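Local coordinates for protein possible adhesin (Caldicellulosiruptor kronotskyensis, PDB 4WA0) that probably mediates attachment of this extreme thermophile to cellulose, here as the magnesium-binding C-terminal beta-helix domain of a tapirin, at residues A[9-20]-A[29-40]. Residues are numbered along the deposited sequence; the frame is centred on the assembly and turned at random.
Sequences DYAIFSKGALNT and GSVYSGGDLTID
Tyr32 lies alongside Phe13, their planes 14° apart but slid so that the rings barely overlap: Tyr32 CD1 sits over one face of the Phe13 ring, off toward its rim, 3.3 Å from Phe13 CE2. Both rings leave paired strands in step, each with CG anti to its backbone N. The edge of Tyr32 also turns toward the face of Tyr10, a T-shaped pair with planes at 65°. Parallel backbone bonds run beside the cluster: Tyr32 N donates to Ile12 O at 3.0 Å and Ser14 N to Tyr32 O at 2.8 Å. Leu18 and Val31 lie on the opposite side from the rings, their side chains crossing at about a right angle with Leu18 CD2 4.2 Å from Val31 CG1; there Leu18 also touches Phe321.

Polar packing is tight at the corner between the two strand pairs. Gly16 O accepts from Ser14 OG at 2.8 Å and from Ser33 OG at 2.9 Å, the hydroxyls arriving from opposite faces of the carbonyl plane. Ser33 OG in turn accepts from Gly35 N, an ST turn.

The partly exposed side, at Lys15, Asn19 and Thr38, is bridged by water instead. One water joins Lys15 O to Tyr32 OH; another lies between Asp36 O and Thr38 OG1, its sharing of protons unsettled; a third bridges Thr20 O and Thr38 O. Asn19 ND2 bonds Asn322, and Asp40 pairs with Lys22.

Strands 17-19 and 37-39 run at only 6° to each other, and each segment bends from one parallel sheet into the next, as successive coils of a beta-helix do. The chemistry implies two things: the backbone bonds are consistent with a fixed register between coils, and two buried serine hydroxyls satisfy Gly16 O at the corner.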
loop_
_atom_site.group_PDB
_atom_site.type_symbol
_atom_site.label_atom_id
_atom_site.label_comp_id
_atom_site.label_asym_id
_atom_site.label_seq_id
_atom_site.Cartn_x
_atom_site.Cartn_y
_atom_site.Cartn_z
ATOM N N ASP A 9 -9.379 -7.865 -8.068
ATOM C CA ASP A 9 -9.802 -7.373 -6.715
ATOM C C ASP A 9 -9.065 -6.166 -6.277
ATOM O O ASP A 9 -9.229 -5.646 -5.097
ATOM C CB ASP A 9 -9.568 -8.511 -5.723
ATOM C CG ASP A 9 -10.439 -9.750 -6.037
ATOM O OD1 ASP A 9 -11.476 -9.536 -6.706
ATOM O OD2 ASP A 9 -10.022 -10.919 -5.731
ATOM N N TYR A 10 -8.132 -5.763 -7.164
ATOM C CA TYR A 10 -7.221 -4.736 -6.780
ATOM C C TYR A 10 -7.602 -3.416 -7.408
ATOM O O TYR A 10 -7.906 -3.372 -8.600
ATOM C CB TYR A 10 -5.763 -5.114 -7.160
ATOM C CG TYR A 10 -5.233 -6.124 -6.163
ATOM C CD1 TYR A 10 -5.501 -7.459 -6.334
ATOM C CD2 TYR A 10 -4.532 -5.743 -5.035
ATOM C CE1 TYR A 10 -5.072 -8.392 -5.426
ATOM C CE2 TYR A 10 -4.075 -6.682 -4.117
ATOM C CZ TYR A 10 -4.377 -8.012 -4.332
ATOM O OH TYR A 10 -4.012 -9.016 -3.454
ATOM N N ALA A 11 -7.562 -2.365 -6.616
ATOM C CA ALA A 11 -7.688 -1.016 -7.145
ATOM C C ALA A 11 -6.491 -0.732 -8.068
ATOM O O ALA A 11 -6.613 -0.129 -9.183
ATOM C CB ALA A 11 -7.726 -0.029 -6.058
ATOM N N ILE A 12 -5.309 -1.128 -7.574
ATOM C CA ILE A 12 -4.066 -0.990 -8.338
ATOM C C ILE A 12 -3.288 -2.312 -8.167
ATOM O O ILE A 12 -2.936 -2.695 -7.038
ATOM C CB ILE A 12 -3.206 0.187 -7.878
ATOM C CG1 ILE A 12 -3.948 1.512 -7.950
ATOM C CG2 ILE A 12 -1.937 0.283 -8.709
ATOM C CD1 ILE A 12 -3.228 2.626 -7.302
ATOM N N PHE A 13 -3.050 -3.000 -9.279
ATOM C CA PHE A 13 -2.244 -4.216 -9.285
ATOM C C PHE A 13 -1.018 -3.988 -10.174
ATOM O O PHE A 13 -1.143 -3.630 -11.348
ATOM C CB PHE A 13 -3.072 -5.386 -9.765
ATOM C CG PHE A 13 -2.306 -6.666 -9.795
ATOM C CD1 PHE A 13 -1.438 -6.957 -10.869
ATOM C CD2 PHE A 13 -2.452 -7.578 -8.759
ATOM C CE1 PHE A 13 -0.698 -8.131 -10.814
ATOM C CE2 PHE A 13 -1.715 -8.737 -8.720
ATOM C CZ PHE A 13 -0.856 -9.008 -9.759
ATOM N N SER A 14 0.180 -4.187 -9.661
ATOM C CA SER A 14 1.389 -4.068 -10.451
ATOM C C SER A 14 2.207 -5.350 -10.372
ATOM O O SER A 14 2.680 -5.752 -9.288
ATOM C CB SER A 14 2.210 -2.902 -9.909
ATOM O OG SER A 14 3.399 -2.653 -10.670
ATOM N N LYS A 15 2.447 -5.957 -11.525
ATOM C CA LYS A 15 3.242 -7.229 -11.581
ATOM C C LYS A 15 4.621 -7.007 -10.991
ATOM O O LYS A 15 5.089 -7.855 -10.221
ATOM C CB LYS A 15 3.297 -7.849 -12.965
ATOM C CG LYS A 15 4.275 -9.064 -13.112
ATOM C CD LYS A 15 4.244 -9.568 -14.572
ATOM C CE LYS A 15 5.646 -9.630 -15.196
ATOM N NZ LYS A 15 5.599 -9.448 -16.698
ATOM N N GLY A 16 5.284 -5.904 -11.359
ATOM C CA GLY A 16 6.609 -5.561 -10.965
ATOM C C GLY A 16 6.563 -4.328 -10.049
ATOM O O GLY A 16 5.509 -3.996 -9.481
ATOM N N ALA A 17 7.683 -3.646 -9.933
ATOM C CA ALA A 17 7.802 -2.447 -9.140
ATOM C C ALA A 17 6.720 -1.382 -9.477
ATOM O O ALA A 17 6.396 -1.155 -10.636
ATOM C CB ALA A 17 9.200 -1.847 -9.231
ATOM N N LEU A 18 6.228 -0.722 -8.437
ATOM C CA LEU A 18 5.147 0.287 -8.569
ATOM C C LEU A 18 5.662 1.595 -7.976
ATOM O O LEU A 18 6.021 1.651 -6.800
ATOM C CB LEU A 18 3.877 -0.192 -7.869
ATOM C CG LEU A 18 2.804 0.923 -7.672
ATOM C CD1 LEU A 18 2.227 1.478 -8.977
ATOM C CD2 LEU A 18 1.614 0.441 -6.846
ATOM N N ASN A 19 5.630 2.674 -8.781
ATOM C CA ASN A 19 5.866 4.005 -8.321
ATOM C C ASN A 19 4.600 4.822 -8.472
ATOM O O ASN A 19 4.148 5.071 -9.592
ATOM C CB ASN A 19 6.973 4.641 -9.127
ATOM C CG ASN A 19 8.275 3.847 -9.036
ATOM O OD1 ASN A 19 8.692 3.419 -7.986
ATOM N ND2 ASN A 19 8.924 3.676 -10.181
ATOM N N THR A 20 3.938 5.184 -7.372
ATOM C CA THR A 20 2.747 6.010 -7.441
ATOM C C THR A 20 3.036 7.493 -7.792
ATOM O O THR A 20 4.163 7.992 -7.780
ATOM C CB THR A 20 1.867 5.956 -6.188
ATOM O OG1 THR A 20 2.490 6.686 -5.152
ATOM C CG2 THR A 20 1.719 4.576 -5.703
ATOM N N GLY A 29 -10.989 -1.554 -2.426
ATOM C CA GLY A 29 -10.068 -2.492 -3.031
ATOM C C GLY A 29 -8.769 -2.691 -2.288
ATOM O O GLY A 29 -8.606 -2.212 -1.197
ATOM N N SER A 30 -7.819 -3.269 -2.976
ATOM C CA SER A 30 -6.459 -3.504 -2.444
ATOM C C SER A 30 -5.416 -2.959 -3.412
ATOM O O SER A 30 -5.714 -2.660 -4.592
ATOM C CB SER A 30 -6.281 -4.973 -2.228
ATOM O OG SER A 30 -7.087 -5.384 -1.129
ATOM N N VAL A 31 -4.175 -2.832 -2.945
ATOM C CA VAL A 31 -3.078 -2.362 -3.787
ATOM C C VAL A 31 -1.957 -3.428 -3.651
ATOM O O VAL A 31 -1.590 -3.829 -2.516
ATOM C CB VAL A 31 -2.526 -1.025 -3.305
ATOM C CG1 VAL A 31 -1.251 -0.612 -4.018
ATOM C CG2 VAL A 31 -3.564 0.073 -3.436
ATOM N N TYR A 32 -1.373 -3.822 -4.792
ATOM C CA TYR A 32 -0.325 -4.810 -4.838
ATOM C C TYR A 32 0.806 -4.465 -5.767
ATOM O O TYR A 32 0.559 -4.052 -6.895
ATOM C CB TYR A 32 -0.928 -6.149 -5.303
ATOM C CG TYR A 32 0.084 -7.232 -5.660
ATOM C CD1 TYR A 32 0.657 -7.331 -6.936
ATOM C CD2 TYR A 32 0.451 -8.187 -4.725
ATOM C CE1 TYR A 32 1.585 -8.327 -7.239
ATOM C CE2 TYR A 32 1.425 -9.162 -5.028
ATOM C CZ TYR A 32 1.965 -9.222 -6.275
ATOM O OH TYR A 32 2.925 -10.220 -6.585
ATOM N N SER A 33 2.031 -4.668 -5.293
ATOM C CA SER A 33 3.220 -4.549 -6.158
ATOM C C SER A 33 4.052 -5.827 -6.011
ATOM O O SER A 33 4.352 -6.251 -4.911
ATOM C CB SER A 33 4.065 -3.411 -5.781
ATOM O OG SER A 33 5.177 -3.450 -6.682
ATOM N N GLY A 34 4.370 -6.448 -7.119
ATOM C CA GLY A 34 5.254 -7.649 -7.127
ATOM C C GLY A 34 6.740 -7.305 -6.970
ATOM O O GLY A 34 7.564 -8.172 -6.795
ATOM N N GLY A 35 7.086 -6.038 -7.018
ATOM C CA GLY A 35 8.421 -5.567 -6.709
ATOM C C GLY A 35 8.408 -4.456 -5.713
ATOM O O GLY A 35 7.444 -4.369 -4.859
ATOM N N ASP A 36 9.440 -3.613 -5.773
ATOM C CA ASP A 36 9.495 -2.482 -4.847
ATOM C C ASP A 36 8.314 -1.510 -5.040
ATOM O O ASP A 36 7.997 -1.093 -6.198
ATOM C CB ASP A 36 10.836 -1.707 -5.031
ATOM C CG ASP A 36 12.086 -2.558 -4.691
ATOM O OD1 ASP A 36 11.943 -3.618 -4.007
ATOM O OD2 ASP A 36 13.195 -2.123 -5.144
ATOM N N LEU A 37 7.689 -1.133 -3.936
ATOM C CA LEU A 37 6.518 -0.204 -3.919
ATOM C C LEU A 37 6.901 1.154 -3.315
ATOM O O LEU A 37 7.171 1.238 -2.096
ATOM C CB LEU A 37 5.401 -0.872 -3.139
ATOM C CG LEU A 37 3.960 -0.546 -3.519
ATOM C CD1 LEU A 37 2.923 -1.482 -2.864
ATOM C CD2 LEU A 37 3.671 0.929 -3.171
ATOM N N THR A 38 6.934 2.217 -4.149
ATOM C CA THR A 38 7.310 3.539 -3.778
ATOM C C THR A 38 6.097 4.420 -3.872
ATOM O O THR A 38 5.508 4.633 -4.951
ATOM C CB THR A 38 8.441 4.057 -4.650
ATOM O OG1 THR A 38 9.573 3.151 -4.499
ATOM C CG2 THR A 38 8.814 5.386 -4.167
ATOM N N ILE A 39 5.693 4.837 -2.688
ATOM C CA ILE A 39 4.496 5.689 -2.519
ATOM C C ILE A 39 4.950 7.131 -2.440
ATOM O O ILE A 39 5.603 7.582 -1.440
ATOM C CB ILE A 39 3.708 5.289 -1.269
ATOM C CG1 ILE A 39 3.235 3.828 -1.364
ATOM C CG2 ILE A 39 2.512 6.237 -1.083
ATOM C CD1 ILE A 39 2.438 3.313 -0.152
ATOM N N ASP A 40 4.553 7.890 -3.455
ATOM C CA ASP A 40 4.936 9.313 -3.466
ATOM C C ASP A 40 4.040 10.131 -2.545
ATOM O O ASP A 40 2.958 9.695 -2.069
ATOM C CB ASP A 40 4.942 9.905 -4.899
ATOM C CG ASP A 40 6.085 10.941 -5.082
ATOM O OD1 ASP A 40 6.652 11.613 -4.062
ATOM O OD2 ASP A 40 6.360 11.145 -6.297
HETATM O O HOH W 1 3.811 -10.052 -9.274
HETATM O O HOH W 2 9.298 1.354 -6.635
HETATM O O HOH W 3 6.611 6.997 -6.621
#